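Local structure of PA3566 protein (Pseudomonas aeruginosa, 1X7V) at residues P17-E26 / F79-Q88; E37-H46 / Y56-A66. The protein is of unknown function, but belongs to the antibiotic biosynthesis monooxygenase family and so may act as an oxidoreductase. All blocks are in the same frame, centred on the assembly; numbering follows the deposited sequence.

Contact 1. Residues P17-E26 / F79-Q88; sequences PGHAEALERE and FSRGNEALLQ
Leu-86 stands closest to the start of helix 20-36 at His-19, with 6.0 Å between their CA atoms, and at the far end Glu-26 faces Phe-79 at 6.6 Å between CA atoms. In this ferredoxin-like alpha-beta plait, the contact sets the N-terminal turns of helix 20-36, with His-19 at the N-cap, against the connection from helix 74-80 into strand 87-96. Leu-86 reaches in with both methyls: CD1 sits 3.8 Å from Ala-22 CB, while CD2 comes obliquely to the imidazole of His-19 beside ND1. Deeper down, Leu-23 CD1 lies 4.0 Å from Leu-87 CD2 and at the edge of the Phe-79 ring, near CE1. Leu-23 also packs on Ile-13 of strand 7-15, so this part of the contact continues onto the sheet. Nearer the surface, Glu-26 bends at chi2 and crosses the Asn-83 amide obliquely, the two planes 58° apart. One amide nitrogen serves two acceptors: Asn-83 ND2 donates to Phe-79 O at 2.7 Å, which ties the loop back to the helix end, and to Glu-26 OE1 at 3.2 Å, meeting that oxygen on its anti side.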
loop_
_atom_site.group_PDB
_atom_site.type_symbol
_atom_site.label_atom_id
_atom_site.label_comp_id
_atom_site.label_asym_id
_atom_site.label_seq_id
_atom_site.Cartn_x
_atom_site.Cartn_y
_atom_site.Cartn_z
ATOM N N PRO A 17 13.537 -11.368 5.477
ATOM C CA PRO A 17 14.960 -11.014 5.652
ATOM C C PRO A 17 15.809 -11.121 4.368
ATOM O O PRO A 17 15.809 -12.154 3.665
ATOM C CB PRO A 17 15.446 -12.026 6.684
ATOM C CG PRO A 17 14.232 -12.346 7.486
ATOM C CD PRO A 17 13.057 -12.264 6.540
ATOM N N GLY A 18 16.571 -10.062 4.070
ATOM C CA GLY A 18 17.388 -10.028 2.876
ATOM C C GLY A 18 16.693 -9.490 1.635
ATOM O O GLY A 18 17.364 -9.217 0.671
ATOM N N HIS A 19 15.348 -9.372 1.658
ATOM C CA HIS A 19 14.554 -8.972 0.484
ATOM C C HIS A 19 13.979 -7.552 0.480
ATOM O O HIS A 19 13.079 -7.283 -0.297
ATOM C CB HIS A 19 13.449 -9.994 0.255
ATOM C CG HIS A 19 13.967 -11.359 -0.052
ATOM N ND1 HIS A 19 14.334 -11.748 -1.325
ATOM C CD2 HIS A 19 14.312 -12.382 0.763
ATOM C CE1 HIS A 19 14.798 -12.989 -1.290
ATOM N NE2 HIS A 19 14.780 -13.401 -0.038
ATOM N N ALA A 20 14.509 -6.631 1.287
ATOM C CA ALA A 20 14.023 -5.250 1.350
ATOM C C ALA A 20 14.106 -4.527 0.016
ATOM O O ALA A 20 13.177 -3.825 -0.369
ATOM C CB ALA A 20 14.757 -4.428 2.420
ATOM N N GLU A 21 15.216 -4.675 -0.693
ATOM C CA GLU A 21 15.364 -3.948 -1.929
ATOM C C GLU A 21 14.389 -4.407 -2.994
ATOM O O GLU A 21 13.868 -3.579 -3.757
ATOM C CB GLU A 21 16.786 -4.071 -2.441
ATOM C CG GLU A 21 17.818 -3.445 -1.479
ATOM C CD GLU A 21 17.984 -1.906 -1.583
ATOM O OE1 GLU A 21 16.970 -1.146 -1.677
ATOM O OE2 GLU A 21 19.156 -1.441 -1.512
ATOM N N ALA A 22 14.160 -5.714 -3.059
ATOM C CA ALA A 22 13.238 -6.285 -4.030
ATOM C C ALA A 22 11.816 -5.816 -3.709
ATOM O O ALA A 22 11.026 -5.410 -4.599
ATOM C CB ALA A 22 13.306 -7.816 -4.025
ATOM N N LEU A 23 11.456 -5.862 -2.445
ATOM C CA LEU A 23 10.118 -5.404 -2.059
ATOM C C LEU A 23 9.864 -3.880 -2.324
ATOM O O LEU A 23 8.780 -3.480 -2.801
ATOM C CB LEU A 23 9.850 -5.805 -0.588
ATOM C CG LEU A 23 8.474 -5.333 -0.042
ATOM C CD1 LEU A 23 7.399 -5.955 -0.929
ATOM C CD2 LEU A 23 8.252 -5.622 1.457
ATOM N N GLU A 24 10.833 -3.031 -2.016
ATOM C CA GLU A 24 10.771 -1.605 -2.312
ATOM C C GLU A 24 10.542 -1.362 -3.802
ATOM O O GLU A 24 9.737 -0.509 -4.141
ATOM C CB GLU A 24 12.066 -0.913 -1.894
ATOM C CG GLU A 24 12.119 0.599 -2.249
ATOM C CD GLU A 24 13.410 1.273 -1.759
ATOM O OE1 GLU A 24 13.960 0.847 -0.700
ATOM O OE2 GLU A 24 13.851 2.243 -2.417
ATOM N N ARG A 25 11.267 -2.095 -4.662
ATOM C CA ARG A 25 11.119 -2.005 -6.122
ATOM C C ARG A 25 9.668 -2.269 -6.483
ATOM O O ARG A 25 9.067 -1.522 -7.225
ATOM C CB ARG A 25 12.036 -3.008 -6.820
ATOM C CG ARG A 25 11.905 -2.968 -8.278
ATOM C CD ARG A 25 13.007 -3.712 -8.955
ATOM N NE ARG A 25 13.073 -5.052 -8.468
ATOM C CZ ARG A 25 14.146 -5.620 -7.907
ATOM N NH1 ARG A 25 15.340 -5.007 -7.802
ATOM N NH2 ARG A 25 14.018 -6.847 -7.493
ATOM N N GLU A 26 9.102 -3.316 -5.911
ATOM C CA GLU A 26 7.749 -3.724 -6.212
ATOM C C GLU A 26 6.712 -2.737 -5.689
ATOM O O GLU A 26 5.745 -2.423 -6.409
ATOM C CB GLU A 26 7.508 -5.139 -5.675
ATOM C CG GLU A 26 8.345 -6.202 -6.400
ATOM C CD GLU A 26 8.119 -6.257 -7.937
ATOM O OE1 GLU A 26 6.993 -6.645 -8.334
ATOM O OE2 GLU A 26 9.063 -5.946 -8.757
ATOM N N PHE A 79 1.147 -6.618 -8.324
ATOM C CA PHE A 79 1.888 -6.682 -7.083
ATOM C C PHE A 79 1.646 -8.055 -6.410
ATOM O O PHE A 79 2.597 -8.725 -5.930
ATOM C CB PHE A 79 1.521 -5.541 -6.150
ATOM C CG PHE A 79 2.159 -5.675 -4.836
ATOM C CD1 PHE A 79 3.471 -5.279 -4.667
ATOM C CD2 PHE A 79 1.505 -6.325 -3.793
ATOM C CE1 PHE A 79 4.116 -5.449 -3.456
ATOM C CE2 PHE A 79 2.143 -6.512 -2.583
ATOM C CZ PHE A 79 3.465 -6.058 -2.411
ATOM N N SER A 80 0.385 -8.488 -6.461
ATOM C CA SER A 80 -0.032 -9.780 -5.928
ATOM C C SER A 80 0.621 -10.954 -6.636
ATOM O O SER A 80 0.814 -12.006 -6.014
ATOM C CB SER A 80 -1.560 -9.937 -6.049
ATOM O OG SER A 80 -2.222 -8.744 -5.667
ATOM N N ARG A 81 0.956 -10.788 -7.910
ATOM C CA ARG A 81 1.415 -11.893 -8.755
ATOM C C ARG A 81 2.904 -12.172 -8.658
ATOM O O ARG A 81 3.720 -11.655 -9.425
ATOM C CB ARG A 81 1.040 -11.667 -10.224
ATOM C CG ARG A 81 -0.380 -11.882 -10.440
ATOM C CD ARG A 81 -0.830 -11.378 -11.784
ATOM N NE ARG A 81 -0.060 -11.981 -12.866
ATOM C CZ ARG A 81 -0.137 -11.573 -14.131
ATOM N NH1 ARG A 81 -0.939 -10.558 -14.464
ATOM N NH2 ARG A 81 0.607 -12.165 -15.061
ATOM N N GLY A 82 3.237 -13.037 -7.721
ATOM C CA GLY A 82 4.553 -13.609 -7.666
ATOM C C GLY A 82 5.360 -13.103 -6.495
ATOM O O GLY A 82 6.439 -13.612 -6.257
ATOM N N ASN A 83 4.864 -12.125 -5.741
ATOM C CA ASN A 83 5.703 -11.553 -4.677
ATOM C C ASN A 83 5.563 -12.175 -3.274
ATOM O O ASN A 83 6.221 -11.746 -2.360
ATOM C CB ASN A 83 5.526 -10.036 -4.623
ATOM C CG ASN A 83 5.997 -9.367 -5.911
ATOM O OD1 ASN A 83 7.066 -9.700 -6.413
ATOM N ND2 ASN A 83 5.187 -8.433 -6.463
ATOM N N GLU A 84 4.766 -13.221 -3.119
ATOM C CA GLU A 84 4.463 -13.721 -1.787
ATOM C C GLU A 84 5.735 -14.135 -1.018
ATOM O O GLU A 84 5.832 -13.876 0.174
ATOM C CB GLU A 84 3.458 -14.874 -1.870
ATOM C CG GLU A 84 3.075 -15.472 -0.540
ATOM C CD GLU A 84 1.876 -16.457 -0.620
ATOM O OE1 GLU A 84 1.319 -16.778 0.442
ATOM O OE2 GLU A 84 1.497 -16.903 -1.718
ATOM N N ALA A 85 6.726 -14.708 -1.705
ATOM C CA ALA A 85 7.969 -15.111 -1.032
ATOM C C ALA A 85 8.815 -13.931 -0.547
ATOM O O ALA A 85 9.682 -14.111 0.314
ATOM C CB ALA A 85 8.802 -16.033 -1.906
ATOM N N LEU A 86 8.531 -12.734 -1.047
ATOM C CA LEU A 86 9.217 -11.501 -0.608
ATOM C C LEU A 86 8.675 -10.972 0.724
ATOM O O LEU A 86 9.278 -10.096 1.315
ATOM C CB LEU A 86 9.093 -10.377 -1.657
ATOM C CG LEU A 86 9.683 -10.494 -3.066
ATOM C CD1 LEU A 86 9.702 -9.109 -3.743
ATOM C CD2 LEU A 86 11.066 -11.096 -3.060
ATOM N N LEU A 87 7.543 -11.497 1.191
ATOM C CA LEU A 87 6.788 -10.927 2.292
ATOM C C LEU A 87 6.893 -11.796 3.528
ATOM O O LEU A 87 6.823 -13.018 3.436
ATOM C CB LEU A 87 5.285 -10.849 1.936
ATOM C CG LEU A 87 4.869 -9.998 0.769
ATOM C CD1 LEU A 87 3.416 -10.242 0.395
ATOM C CD2 LEU A 87 5.087 -8.536 1.140
ATOM N N GLN A 88 7.005 -11.162 4.683
ATOM C CA GLN A 88 6.946 -11.801 5.956
ATOM C C GLN A 88 5.584 -11.477 6.623
ATOM O O GLN A 88 5.058 -12.296 7.369
ATOM C CB GLN A 88 8.064 -11.255 6.856
ATOM C CG GLN A 88 8.243 -12.002 8.185
ATOM C CD GLN A 88 9.293 -11.322 9.117
ATOM O OE1 GLN A 88 8.929 -10.755 10.158
ATOM N NE2 GLN A 88 10.579 -11.380 8.744
#

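Contact 2. Residues E37-H46 / Y56-A66; sequences EAGCLQYDLH and YMIEQWRDDAA
Gln-42, Tyr-43 and Trp-61 carry much of this antiparallel hairpin between strands 40-47 and 54-61, whose register shifts by one at a classic beta bulge, where Leu-41 and Gln-42 both face Gln-60. Gln-42 extends along the face it shares with Ile-58 and Gln-60. Its amide works both ways: OE1 accepts from Gln-60 NE2 at 2.9 Å, nearly straight at 167°, and NE2 donates to Asp-44 OD2 at 2.8 Å. Asp-44 is also salt-bridged to Arg-35. On the other face, a chi1 of -163° swings the Tyr-43 ring away from its own backbone N and lays it alongside Glu-59. The selenomethionine Met-57 lays CG over one face of the tyrosine ring, 3.9 Å from its centroid, while its SE approaches obliquely, 3.5 Å from Tyr-43 CE2. Trp-61 takes Cys-40 SG over its six-membered ring, 4.2 Å from the centroid, and in the ring plane its NE1 donates to Glu-59 OE1 at 2.8 Å. A water bonded to Tyr-43 OH reaches Glu-59 OE2 only weakly. The firm grip on the buried carboxylate is thus the indole N-H, an in-plane bond that fixes the rotation of the Trp-61 ring and keeps Glu-59 in place beside Tyr-43.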
loop_
_atom_site.group_PDB
_atom_site.type_symbol
_atom_site.label_atom_id
_atom_site.label_comp_id
_atom_site.label_asym_id
_atom_site.label_seq_id
_atom_site.Cartn_x
_atom_site.Cartn_y
_atom_site.Cartn_z
ATOM N N GLU A 37 -5.826 6.984 -9.601
ATOM C CA GLU A 37 -7.155 6.353 -9.558
ATOM C C GLU A 37 -8.236 7.294 -9.020
ATOM O O GLU A 37 -8.005 8.061 -8.111
ATOM C CB GLU A 37 -7.127 5.102 -8.704
ATOM C CG GLU A 37 -6.385 3.967 -9.293
ATOM C CD GLU A 37 -6.445 2.775 -8.342
ATOM O OE1 GLU A 37 -7.599 2.332 -8.079
ATOM O OE2 GLU A 37 -5.372 2.316 -7.859
ATOM N N ALA A 38 -9.435 7.182 -9.603
ATOM C CA ALA A 38 -10.619 7.858 -9.088
ATOM C C ALA A 38 -10.726 7.604 -7.584
ATOM O O ALA A 38 -10.535 6.458 -7.126
ATOM C CB ALA A 38 -11.844 7.311 -9.755
ATOM N N GLY A 39 -11.034 8.652 -6.829
ATOM C CA GLY A 39 -11.249 8.555 -5.412
ATOM C C GLY A 39 -9.994 8.421 -4.553
ATOM O O GLY A 39 -10.131 8.247 -3.339
ATOM N N CYS A 40 -8.796 8.424 -5.159
ATOM C CA CYS A 40 -7.562 8.324 -4.380
ATOM C C CYS A 40 -7.147 9.694 -3.902
ATOM O O CYS A 40 -6.734 10.557 -4.699
ATOM C CB CYS A 40 -6.405 7.645 -5.168
ATOM S SG CYS A 40 -5.015 7.378 -4.061
ATOM N N LEU A 41 -7.282 9.905 -2.602
ATOM C CA LEU A 41 -6.917 11.171 -1.973
ATOM C C LEU A 41 -5.492 11.211 -1.446
ATOM O O LEU A 41 -4.948 12.265 -1.228
ATOM C CB LEU A 41 -7.904 11.495 -0.843
ATOM C CG LEU A 41 -9.316 11.652 -1.328
ATOM C CD1 LEU A 41 -10.195 11.987 -0.143
ATOM C CD2 LEU A 41 -9.353 12.718 -2.368
ATOM N N GLN A 42 -4.900 10.056 -1.221
ATOM C CA GLN A 42 -3.486 9.996 -0.795
ATOM C C GLN A 42 -3.016 8.587 -1.097
ATOM O O GLN A 42 -3.730 7.637 -0.885
ATOM C CB GLN A 42 -3.344 10.280 0.709
ATOM C CG GLN A 42 -1.848 10.208 1.205
ATOM C CD GLN A 42 -1.685 10.459 2.682
ATOM O OE1 GLN A 42 -2.661 10.496 3.418
ATOM N NE2 GLN A 42 -0.411 10.647 3.134
ATOM N N TYR A 43 -1.773 8.455 -1.543
ATOM C CA TYR A 43 -1.164 7.140 -1.710
ATOM C C TYR A 43 0.337 7.357 -1.676
ATOM O O TYR A 43 0.956 7.723 -2.697
ATOM C CB TYR A 43 -1.624 6.433 -2.985
ATOM C CG TYR A 43 -1.366 4.941 -3.003
ATOM C CD1 TYR A 43 -2.381 4.007 -2.698
ATOM C CD2 TYR A 43 -0.149 4.444 -3.420
ATOM C CE1 TYR A 43 -2.154 2.658 -2.754
ATOM C CE2 TYR A 43 0.099 3.096 -3.488
ATOM C CZ TYR A 43 -0.901 2.196 -3.144
ATOM O OH TYR A 43 -0.617 0.878 -3.211
ATOM N N ASP A 44 0.890 7.189 -0.474
ATOM C CA ASP A 44 2.268 7.525 -0.199
ATOM C C ASP A 44 3.011 6.328 0.412
ATOM O O ASP A 44 2.518 5.703 1.316
ATOM C CB ASP A 44 2.320 8.734 0.776
ATOM C CG ASP A 44 1.858 10.048 0.132
ATOM O OD1 ASP A 44 2.095 10.267 -1.106
ATOM O OD2 ASP A 44 1.298 10.886 0.897
ATOM N N LEU A 45 4.195 6.039 -0.131
ATOM C CA LEU A 45 5.082 4.976 0.302
ATOM C C LEU A 45 6.206 5.502 1.195
ATOM O O LEU A 45 6.769 6.535 0.950
ATOM C CB LEU A 45 5.726 4.285 -0.902
ATOM C CG LEU A 45 6.681 3.131 -0.627
ATOM C CD1 LEU A 45 6.040 2.003 0.135
ATOM C CD2 LEU A 45 7.224 2.625 -1.988
ATOM N N HIS A 46 6.528 4.766 2.248
ATOM C CA HIS A 46 7.538 5.199 3.232
ATOM C C HIS A 46 8.369 3.971 3.645
ATOM O O HIS A 46 7.876 2.839 3.601
ATOM C CB HIS A 46 6.905 5.724 4.528
ATOM C CG HIS A 46 5.836 6.749 4.329
ATOM N ND1 HIS A 46 4.589 6.418 3.842
ATOM C CD2 HIS A 46 5.824 8.096 4.516
ATOM C CE1 HIS A 46 3.847 7.519 3.763
ATOM N NE2 HIS A 46 4.564 8.543 4.165
ATOM N N TYR A 56 5.598 1.327 4.779
ATOM C CA TYR A 56 4.255 1.787 5.177
ATOM C C TYR A 56 3.639 2.464 4.010
ATOM O O TYR A 56 4.243 3.405 3.471
ATOM C CB TYR A 56 4.337 2.804 6.330
ATOM C CG TYR A 56 5.096 2.330 7.525
ATOM C CD1 TYR A 56 6.493 2.476 7.602
ATOM C CD2 TYR A 56 4.459 1.705 8.583
ATOM C CE1 TYR A 56 7.230 2.049 8.727
ATOM C CE2 TYR A 56 5.187 1.273 9.708
ATOM C CZ TYR A 56 6.578 1.432 9.758
ATOM O OH TYR A 56 7.314 1.005 10.857
HETATM N N MSE A 57 2.440 2.015 3.597
HETATM C CA MSE A 57 1.682 2.776 2.603
HETATM C C MSE A 57 0.587 3.504 3.380
HETATM O O MSE A 57 -0.172 2.858 4.096
HETATM C CB MSE A 57 1.059 1.855 1.534
HETATM C CG MSE A 57 0.644 2.533 0.277
HETATM SE SE MSE A 57 2.272 2.957 -0.776
HETATM C CE MSE A 57 2.654 1.060 -1.568
ATOM N N ILE A 58 0.530 4.819 3.251
ATOM C CA ILE A 58 -0.535 5.638 3.844
ATOM C C ILE A 58 -1.421 6.032 2.686
ATOM O O ILE A 58 -0.995 6.686 1.726
ATOM C CB ILE A 58 -0.032 6.880 4.625
ATOM C CG1 ILE A 58 0.984 6.476 5.745
ATOM C CG2 ILE A 58 -1.237 7.664 5.218
ATOM C CD1 ILE A 58 1.599 7.639 6.430
ATOM N N GLU A 59 -2.687 5.648 2.788
ATOM C CA GLU A 59 -3.648 5.795 1.703
ATOM C C GLU A 59 -4.923 6.474 2.249
ATOM O O GLU A 59 -5.296 6.220 3.391
ATOM C CB GLU A 59 -4.034 4.429 1.139
ATOM C CG GLU A 59 -2.889 3.502 0.767
ATOM C CD GLU A 59 -3.342 2.152 0.310
ATOM O OE1 GLU A 59 -4.530 2.004 -0.085
ATOM O OE2 GLU A 59 -2.492 1.212 0.314
ATOM N N GLN A 60 -5.564 7.299 1.432
ATOM C CA GLN A 60 -6.907 7.814 1.727
ATOM C C GLN A 60 -7.777 7.560 0.495
ATOM O O GLN A 60 -7.388 7.825 -0.663
ATOM C CB GLN A 60 -6.879 9.299 2.069
ATOM C CG GLN A 60 -6.179 9.670 3.361
ATOM C CD GLN A 60 -6.324 11.126 3.643
ATOM O OE1 GLN A 60 -7.442 11.606 3.871
ATOM N NE2 GLN A 60 -5.219 11.875 3.544
ATOM N N TRP A 61 -8.990 7.100 0.738
ATOM C CA TRP A 61 -9.884 6.743 -0.345
ATOM C C TRP A 61 -11.207 7.415 -0.052
ATOM O O TRP A 61 -11.627 7.462 1.094
ATOM C CB TRP A 61 -10.045 5.216 -0.388
ATOM C CG TRP A 61 -8.829 4.505 -0.851
ATOM C CD1 TRP A 61 -7.917 3.850 -0.084
ATOM C CD2 TRP A 61 -8.384 4.410 -2.190
ATOM N NE1 TRP A 61 -6.889 3.364 -0.886
ATOM C CE2 TRP A 61 -7.154 3.707 -2.184
ATOM C CE3 TRP A 61 -8.893 4.871 -3.413
ATOM C CZ2 TRP A 61 -6.472 3.400 -3.357
ATOM C CZ3 TRP A 61 -8.165 4.601 -4.580
ATOM C CH2 TRP A 61 -6.992 3.870 -4.534
ATOM N N ARG A 62 -11.860 7.945 -1.069
ATOM C CA ARG A 62 -13.129 8.655 -0.864
ATOM C C ARG A 62 -14.163 7.761 -0.162
ATOM O O ARG A 62 -14.902 8.225 0.690
ATOM C CB ARG A 62 -13.653 9.157 -2.225
ATOM C CG ARG A 62 -14.284 10.501 -2.209
ATOM C CD ARG A 62 -14.799 10.897 -3.615
ATOM N NE ARG A 62 -13.959 11.693 -4.524
ATOM C CZ ARG A 62 -13.609 12.972 -4.329
ATOM N NH1 ARG A 62 -13.903 13.587 -3.181
ATOM N NH2 ARG A 62 -12.944 13.654 -5.273
ATOM N N ASP A 63 -14.241 6.498 -0.534
ATOM C CA ASP A 63 -15.202 5.577 0.051
ATOM C C ASP A 63 -14.740 4.160 -0.200
ATOM O O ASP A 63 -13.723 3.940 -0.879
ATOM C CB ASP A 63 -16.585 5.819 -0.528
ATOM C CG ASP A 63 -16.617 5.914 -2.067
ATOM O OD1 ASP A 63 -15.700 5.435 -2.771
ATOM O OD2 ASP A 63 -17.611 6.472 -2.595
ATOM N N ASP A 64 -15.489 3.195 0.330
ATOM C CA ASP A 64 -15.178 1.782 0.145
ATOM C C ASP A 64 -15.167 1.349 -1.316
ATOM O O ASP A 64 -14.353 0.504 -1.692
ATOM C CB ASP A 64 -16.196 0.903 0.880
ATOM C CG ASP A 64 -15.933 0.821 2.365
ATOM O OD1 ASP A 64 -14.866 1.327 2.830
ATOM O OD2 ASP A 64 -16.799 0.198 3.061
ATOM N N ALA A 65 -16.061 1.931 -2.118
ATOM C CA ALA A 65 -16.160 1.558 -3.528
ATOM C C ALA A 65 -14.878 1.923 -4.265
ATOM O O ALA A 65 -14.420 1.162 -5.118
ATOM C CB ALA A 65 -17.312 2.196 -4.173
ATOM N N ALA A 66 -14.292 3.061 -3.906
ATOM C CA ALA A 66 -13.010 3.459 -4.507
ATOM C C ALA A 66 -11.901 2.493 -4.131
ATOM O O ALA A 66 -11.144 2.041 -4.999
ATOM C CB ALA A 66 -12.661 4.892 -4.147
HETATM O O HOH W 1 -10.832 3.672 -7.506
HETATM O O HOH W 2 -2.249 -0.891 -2.248
#

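In the fold
From the N terminus, strand 7-15 leads into 17-26, the first half of contact 1, and helix 20-36 then runs on to 37-46, where contact 2 begins. Contact 2 closes early, after nine intervening residues, as strand 54-61 returns beside strand 40-47 and hands over to helix 64-71. Contact 1 closes only when the end of helix 74-80 opens 79-88, which leads into strand 87-96, so the short loop lies wholly within the long one. The two do not touch: their centres are 21 Å apart, on opposite sides of the chain's centre. Contact 2 joins an outer strand of the sheet to its neighbour, whereas contact 1 ties helix 20-36 to the approach to the other outer strand.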